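Local coordinates for protein alanine racemase 1 (PDB 4Y2W) that belongs to the alanine racemase family, pairing an N-terminal TIM-type barrel with a C-terminal beta-rich domain in a two-chain assembly, at residues Val285-Asn297 against Ile355-Arg369. The protein carries 1 engineered substitution. Sequence-based numbering, arbitrary orientation.
Sequences VGYADGLDRRLSN and IETIPQEVFSRISRR. With ALA (alanine), chain D.
Two nitrogens of Arg369 grip the carboxylate oxygen OD1 of Asp289. NE makes the stronger bond, 2.8 Å from OD1 with an N-H...O angle of 158°, on the syn side of the carboxylate. OD1 lies nearly in the guanidinium plane, yet the two flat groups are turned 55° apart; the NH2 bonds to OD1 and OD2 are weak. The chain of Arg369 bends at chi3, bringing the NE/NH2 edge of the guanidinium to the acid, with CB of Ala288 over one face, 3.6 Å from NH2. The backbone N of Gly286 also reaches OD2 of Asp289, from its anti side, and Arg7 adds a salt bridge to the same oxygen, so the negative charge is probably well compensated.

Next to this pair, Ser367 fastens the turn twice. Its OG donates to Ala288 O at 2.7 Å, in the carbonyl plane and on a lone pair, while also accepting from the backbone N of Arg369 in an ST turn. Its backbone N meets Asp289 O at 3.0 Å, almost straight at 169° but from above the carbonyl plane. Gly290 follows against Arg365 and Ile366, its positive phi being readily adopted by glycine.

At the other end, Arg294 crosses Ile355 at about a right angle: NH1 bonds Ile355 O at 3.2 Å, and CG2 of Ile355 sits over one guanidinium face, offset toward its rim. That methyl also touches CD2 of Leu295 at 3.7 Å.

Arg365 pairs through NH1 with Glu361 and through NH2 with Asp292 of the second subunit, while Tyr287 OH donates to OXT of a bound alanine at 2.8 Å. The contact thus joins a pocket-lining loop of the C-terminal domain to helix 359-365 and the residues that follow it, beside the subunit interface of this alanine racemase-type dimer.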
loop_
_atom_site.group_PDB
_atom_site.type_symbol
_atom_site.label_atom_id
_atom_site.label_comp_id
_atom_site.label_asym_id
_atom_site.label_seq_id
_atom_site.Cartn_x
_atom_site.Cartn_y
_atom_site.Cartn_z
ATOM N N VAL A 285 -7.623 4.709 -11.668
ATOM C CA VAL A 285 -7.353 4.283 -10.301
ATOM C C VAL A 285 -7.849 2.853 -10.110
ATOM O O VAL A 285 -8.956 2.511 -10.522
ATOM C CB VAL A 285 -7.987 5.231 -9.254
ATOM C CG1 VAL A 285 -9.511 5.173 -9.289
ATOM C CG2 VAL A 285 -7.460 4.911 -7.857
ATOM N N GLY A 286 -7.015 2.021 -9.496
ATOM C CA GLY A 286 -7.354 0.620 -9.259
ATOM C C GLY A 286 -6.887 0.161 -7.894
ATOM O O GLY A 286 -6.563 0.987 -7.043
ATOM N N TYR A 287 -6.843 -1.153 -7.684
ATOM C CA TYR A 287 -6.544 -1.693 -6.351
ATOM C C TYR A 287 -5.077 -1.582 -5.943
ATOM O O TYR A 287 -4.765 -1.592 -4.749
ATOM C CB TYR A 287 -7.060 -3.131 -6.180
ATOM C CG TYR A 287 -6.620 -4.147 -7.215
ATOM C CD1 TYR A 287 -5.328 -4.665 -7.213
ATOM C CD2 TYR A 287 -7.516 -4.627 -8.166
ATOM C CE1 TYR A 287 -4.934 -5.612 -8.147
ATOM C CE2 TYR A 287 -7.133 -5.574 -9.100
ATOM C CZ TYR A 287 -5.843 -6.062 -9.087
ATOM O OH TYR A 287 -5.466 -6.994 -10.022
ATOM N N ALA A 288 -4.183 -1.458 -6.916
ATOM C CA ALA A 288 -2.773 -1.239 -6.618
ATOM C C ALA A 288 -2.531 0.163 -6.064
ATOM O O ALA A 288 -1.475 0.428 -5.489
ATOM C CB ALA A 288 -1.929 -1.466 -7.859
ATOM N N ASP A 289 -3.505 1.054 -6.250
ATOM C CA ASP A 289 -3.437 2.416 -5.723
ATOM C C ASP A 289 -4.060 2.553 -4.339
ATOM O O ASP A 289 -3.897 3.589 -3.688
ATOM C CB ASP A 289 -4.124 3.381 -6.686
ATOM C CG ASP A 289 -3.433 3.448 -8.030
ATOM O OD1 ASP A 289 -2.189 3.514 -8.055
ATOM O OD2 ASP A 289 -4.123 3.439 -9.072
ATOM N N GLY A 290 -4.766 1.514 -3.892
ATOM C CA GLY A 290 -5.460 1.530 -2.603
ATOM C C GLY A 290 -6.978 1.538 -2.684
ATOM O O GLY A 290 -7.646 1.773 -1.678
ATOM N N LEU A 291 -7.530 1.292 -3.870
ATOM C CA LEU A 291 -8.978 1.187 -4.027
ATOM C C LEU A 291 -9.376 -0.279 -3.939
ATOM O O LEU A 291 -9.171 -1.035 -4.882
ATOM C CB LEU A 291 -9.424 1.784 -5.363
ATOM C CG LEU A 291 -10.939 1.907 -5.528
ATOM C CD1 LEU A 291 -11.511 2.817 -4.449
ATOM C CD2 LEU A 291 -11.304 2.414 -6.916
ATOM N N ASP A 292 -9.951 -0.675 -2.808
ATOM C CA ASP A 292 -10.197 -2.089 -2.531
ATOM C C ASP A 292 -11.089 -2.731 -3.587
ATOM O O ASP A 292 -12.142 -2.204 -3.937
ATOM C CB ASP A 292 -10.814 -2.278 -1.143
ATOM C CG ASP A 292 -10.776 -3.718 -0.681
ATOM O OD1 ASP A 292 -11.193 -4.612 -1.442
ATOM O OD2 ASP A 292 -10.313 -3.964 0.447
ATOM N N ARG A 293 -10.656 -3.889 -4.069
ATOM C CA ARG A 293 -11.357 -4.614 -5.117
ATOM C C ARG A 293 -12.767 -5.060 -4.701
ATOM O O ARG A 293 -13.623 -5.293 -5.559
ATOM C CB ARG A 293 -10.519 -5.819 -5.549
ATOM C CG ARG A 293 -11.029 -6.537 -6.781
ATOM C CD ARG A 293 -9.956 -7.441 -7.364
ATOM N NE ARG A 293 -10.535 -8.498 -8.187
ATOM C CZ ARG A 293 -11.067 -9.624 -7.716
ATOM N NH1 ARG A 293 -11.102 -9.870 -6.410
ATOM N NH2 ARG A 293 -11.572 -10.513 -8.560
ATOM N N ARG A 294 -13.014 -5.171 -3.395
ATOM C CA ARG A 294 -14.349 -5.531 -2.893
ATOM C C ARG A 294 -15.409 -4.455 -3.166
ATOM O O ARG A 294 -16.602 -4.737 -3.078
ATOM C CB ARG A 294 -14.311 -5.900 -1.399
ATOM C CG ARG A 294 -13.848 -7.333 -1.152
ATOM C CD ARG A 294 -13.761 -7.689 0.324
ATOM N NE ARG A 294 -12.768 -6.865 1.013
ATOM C CZ ARG A 294 -12.945 -6.245 2.184
ATOM N NH1 ARG A 294 -14.083 -6.361 2.876
ATOM N NH2 ARG A 294 -11.949 -5.517 2.687
ATOM N N LEU A 295 -14.977 -3.241 -3.513
ATOM C CA LEU A 295 -15.893 -2.181 -3.942
ATOM C C LEU A 295 -16.448 -2.400 -5.355
ATOM O O LEU A 295 -17.287 -1.625 -5.812
ATOM C CB LEU A 295 -15.208 -0.815 -3.869
ATOM C CG LEU A 295 -14.640 -0.390 -2.512
ATOM C CD1 LEU A 295 -14.050 1.005 -2.621
ATOM C CD2 LEU A 295 -15.694 -0.432 -1.419
ATOM N N SER A 296 -15.971 -3.434 -6.047
ATOM C CA SER A 296 -16.563 -3.873 -7.313
ATOM C C SER A 296 -18.086 -3.947 -7.206
ATOM O O SER A 296 -18.609 -4.728 -6.407
ATOM C CB SER A 296 -16.024 -5.258 -7.687
ATOM O OG SER A 296 -14.610 -5.260 -7.807
ATOM N N ASN A 297 -18.786 -3.122 -7.987
ATOM C CA ASN A 297 -20.257 -3.087 -7.999
ATOM C C ASN A 297 -20.929 -2.804 -6.644
ATOM O O ASN A 297 -22.051 -3.261 -6.409
ATOM C CB ASN A 297 -20.828 -4.395 -8.580
ATOM C CG ASN A 297 -20.610 -4.518 -10.070
ATOM O OD1 ASN A 297 -21.128 -3.718 -10.850
ATOM N ND2 ASN A 297 -19.860 -5.535 -10.480
ATOM N N ILE A 355 -16.257 -1.674 3.678
ATOM C CA ILE A 355 -15.374 -2.853 3.624
ATOM C C ILE A 355 -15.023 -3.418 5.010
ATOM O O ILE A 355 -14.033 -4.132 5.160
ATOM C CB ILE A 355 -14.088 -2.596 2.794
ATOM C CG1 ILE A 355 -13.391 -1.297 3.214
ATOM C CG2 ILE A 355 -14.426 -2.555 1.313
ATOM C CD1 ILE A 355 -11.928 -1.231 2.823
ATOM N N GLU A 356 -15.858 -3.114 6.007
ATOM C CA GLU A 356 -15.767 -3.717 7.337
ATOM C C GLU A 356 -14.385 -3.522 7.969
ATOM O O GLU A 356 -13.709 -4.490 8.340
ATOM C CB GLU A 356 -16.104 -5.211 7.278
ATOM C CG GLU A 356 -17.332 -5.574 6.460
ATOM C CD GLU A 356 -17.434 -7.071 6.247
ATOM O OE1 GLU A 356 -17.166 -7.544 5.120
ATOM O OE2 GLU A 356 -17.755 -7.781 7.222
ATOM N N THR A 357 -13.967 -2.266 8.075
ATOM C CA THR A 357 -12.708 -1.930 8.726
ATOM C C THR A 357 -12.818 -0.548 9.372
ATOM O O THR A 357 -13.921 -0.046 9.586
ATOM C CB THR A 357 -11.524 -2.008 7.734
ATOM O OG1 THR A 357 -10.290 -1.846 8.441
ATOM C CG2 THR A 357 -11.634 -0.936 6.651
ATOM N N ILE A 358 -11.675 0.053 9.686
ATOM C CA ILE A 358 -11.628 1.356 10.347
ATOM C C ILE A 358 -10.803 2.330 9.507
ATOM O O ILE A 358 -9.957 1.895 8.726
ATOM C CB ILE A 358 -11.046 1.251 11.775
ATOM C CG1 ILE A 358 -9.751 0.425 11.787
ATOM C CG2 ILE A 358 -12.072 0.633 12.712
ATOM C CD1 ILE A 358 -9.030 0.427 13.117
ATOM N N PRO A 359 -11.044 3.650 9.668
ATOM C CA PRO A 359 -10.376 4.683 8.866
ATOM C C PRO A 359 -8.859 4.550 8.747
ATOM O O PRO A 359 -8.293 4.939 7.727
ATOM C CB PRO A 359 -10.725 5.973 9.608
ATOM C CG PRO A 359 -12.049 5.694 10.222
ATOM C CD PRO A 359 -12.029 4.240 10.595
ATOM N N GLN A 360 -8.206 4.015 9.773
ATOM C CA GLN A 360 -6.753 3.889 9.757
ATOM C C GLN A 360 -6.264 2.977 8.629
ATOM O O GLN A 360 -5.305 3.320 7.942
ATOM C CB GLN A 360 -6.228 3.402 11.108
ATOM C CG GLN A 360 -6.378 4.420 12.235
ATOM C CD GLN A 360 -7.568 4.156 13.145
ATOM O OE1 GLN A 360 -8.640 3.759 12.693
ATOM N NE2 GLN A 360 -7.379 4.378 14.437
ATOM N N GLU A 361 -6.921 1.831 8.434
ATOM C CA GLU A 361 -6.507 0.889 7.387
ATOM C C GLU A 361 -6.768 1.421 5.972
ATOM O O GLU A 361 -6.002 1.130 5.049
ATOM C CB GLU A 361 -7.178 -0.474 7.558
ATOM C CG GLU A 361 -6.610 -1.545 6.630
ATOM C CD GLU A 361 -7.206 -2.922 6.856
ATOM O OE1 GLU A 361 -8.431 -3.033 7.087
ATOM O OE2 GLU A 361 -6.445 -3.907 6.784
ATOM N N VAL A 362 -7.841 2.193 5.806
ATOM C CA VAL A 362 -8.171 2.783 4.511
ATOM C C VAL A 362 -7.076 3.763 4.078
ATOM O O VAL A 362 -6.580 3.687 2.954
ATOM C CB VAL A 362 -9.538 3.498 4.541
ATOM C CG1 VAL A 362 -9.782 4.263 3.242
ATOM C CG2 VAL A 362 -10.656 2.492 4.785
ATOM N N PHE A 363 -6.705 4.671 4.975
ATOM C CA PHE A 363 -5.620 5.614 4.718
ATOM C C PHE A 363 -4.303 4.901 4.397
ATOM O O PHE A 363 -3.578 5.309 3.486
ATOM C CB PHE A 363 -5.407 6.547 5.916
ATOM C CG PHE A 363 -6.379 7.704 5.991
ATOM C CD1 PHE A 363 -6.678 8.474 4.865
ATOM C CD2 PHE A 363 -6.958 8.058 7.206
ATOM C CE1 PHE A 363 -7.557 9.546 4.948
ATOM C CE2 PHE A 363 -7.830 9.134 7.293
ATOM C CZ PHE A 363 -8.130 9.878 6.164
ATOM N N SER A 364 -4.002 3.837 5.137
ATOM C CA SER A 364 -2.759 3.087 4.943
ATOM C C SER A 364 -2.732 2.279 3.639
ATOM O O SER A 364 -1.676 1.836 3.196
ATOM C CB SER A 364 -2.512 2.155 6.135
ATOM O OG SER A 364 -3.399 1.046 6.133
ATOM N N ARG A 365 -3.899 2.088 3.037
ATOM C CA ARG A 365 -4.026 1.349 1.789
ATOM C C ARG A 365 -3.581 2.187 0.583
ATOM O O ARG A 365 -3.260 1.635 -0.470
ATOM C CB ARG A 365 -5.484 0.917 1.601
ATOM C CG ARG A 365 -5.685 -0.563 1.325
ATOM C CD ARG A 365 -5.286 -1.423 2.517
ATOM N NE ARG A 365 -6.201 -2.545 2.708
ATOM C CZ ARG A 365 -6.044 -3.505 3.620
ATOM N NH1 ARG A 365 -4.987 -3.514 4.440
ATOM N NH2 ARG A 365 -6.953 -4.469 3.707
ATOM N N ILE A 366 -3.557 3.510 0.737
ATOM C CA ILE A 366 -3.211 4.413 -0.364
ATOM C C ILE A 366 -1.728 4.265 -0.712
ATOM O O ILE A 366 -0.858 4.706 0.036
ATOM C CB ILE A 366 -3.534 5.881 -0.024
ATOM C CG1 ILE A 366 -5.033 6.051 0.236
ATOM C CG2 ILE A 366 -3.104 6.795 -1.164
ATOM C CD1 ILE A 366 -5.393 7.341 0.942
ATOM N N SER A 367 -1.457 3.670 -1.868
ATOM C CA SER A 367 -0.142 3.101 -2.150
ATOM C C SER A 367 0.901 4.120 -2.576
ATOM O O SER A 367 0.610 5.300 -2.787
ATOM C CB SER A 367 -0.248 2.021 -3.232
ATOM O OG SER A 367 -0.205 2.587 -4.530
ATOM N N ARG A 368 2.124 3.609 -2.703
ATOM C CA ARG A 368 3.286 4.356 -3.173
ATOM C C ARG A 368 3.032 5.071 -4.501
ATOM O O ARG A 368 3.552 6.167 -4.731
ATOM C CB ARG A 368 4.474 3.387 -3.300
ATOM C CG ARG A 368 5.761 3.986 -3.848
ATOM C CD ARG A 368 6.940 3.044 -3.645
ATOM N NE ARG A 368 8.072 3.389 -4.509
ATOM C CZ ARG A 368 8.188 3.045 -5.792
ATOM N NH1 ARG A 368 7.238 2.343 -6.408
ATOM N NH2 ARG A 368 9.263 3.416 -6.472
ATOM N N ARG A 369 2.226 4.460 -5.364
ATOM C CA ARG A 369 1.963 5.009 -6.697
ATOM C C ARG A 369 1.144 6.304 -6.683
ATOM O O ARG A 369 1.155 7.046 -7.665
ATOM C CB ARG A 369 1.263 3.963 -7.572
ATOM C CG ARG A 369 1.493 4.155 -9.060
ATOM C CD ARG A 369 1.156 2.904 -9.853
ATOM N NE ARG A 369 -0.254 2.531 -9.752
ATOM C CZ ARG A 369 -0.800 1.486 -10.369
ATOM N NH1 ARG A 369 -0.066 0.696 -11.146
ATOM N NH2 ARG A 369 -2.091 1.227 -10.213
HETATM N N ALA D . -5.282 -6.224 -15.603
HETATM C CA ALA D . -5.366 -7.185 -14.468
HETATM C C ALA D . -6.193 -6.584 -13.330
HETATM O O ALA D . -6.313 -5.364 -13.236
HETATM C CB ALA D . -3.971 -7.563 -13.984
HETATM O OXT ALA D . -6.764 -7.283 -12.484
#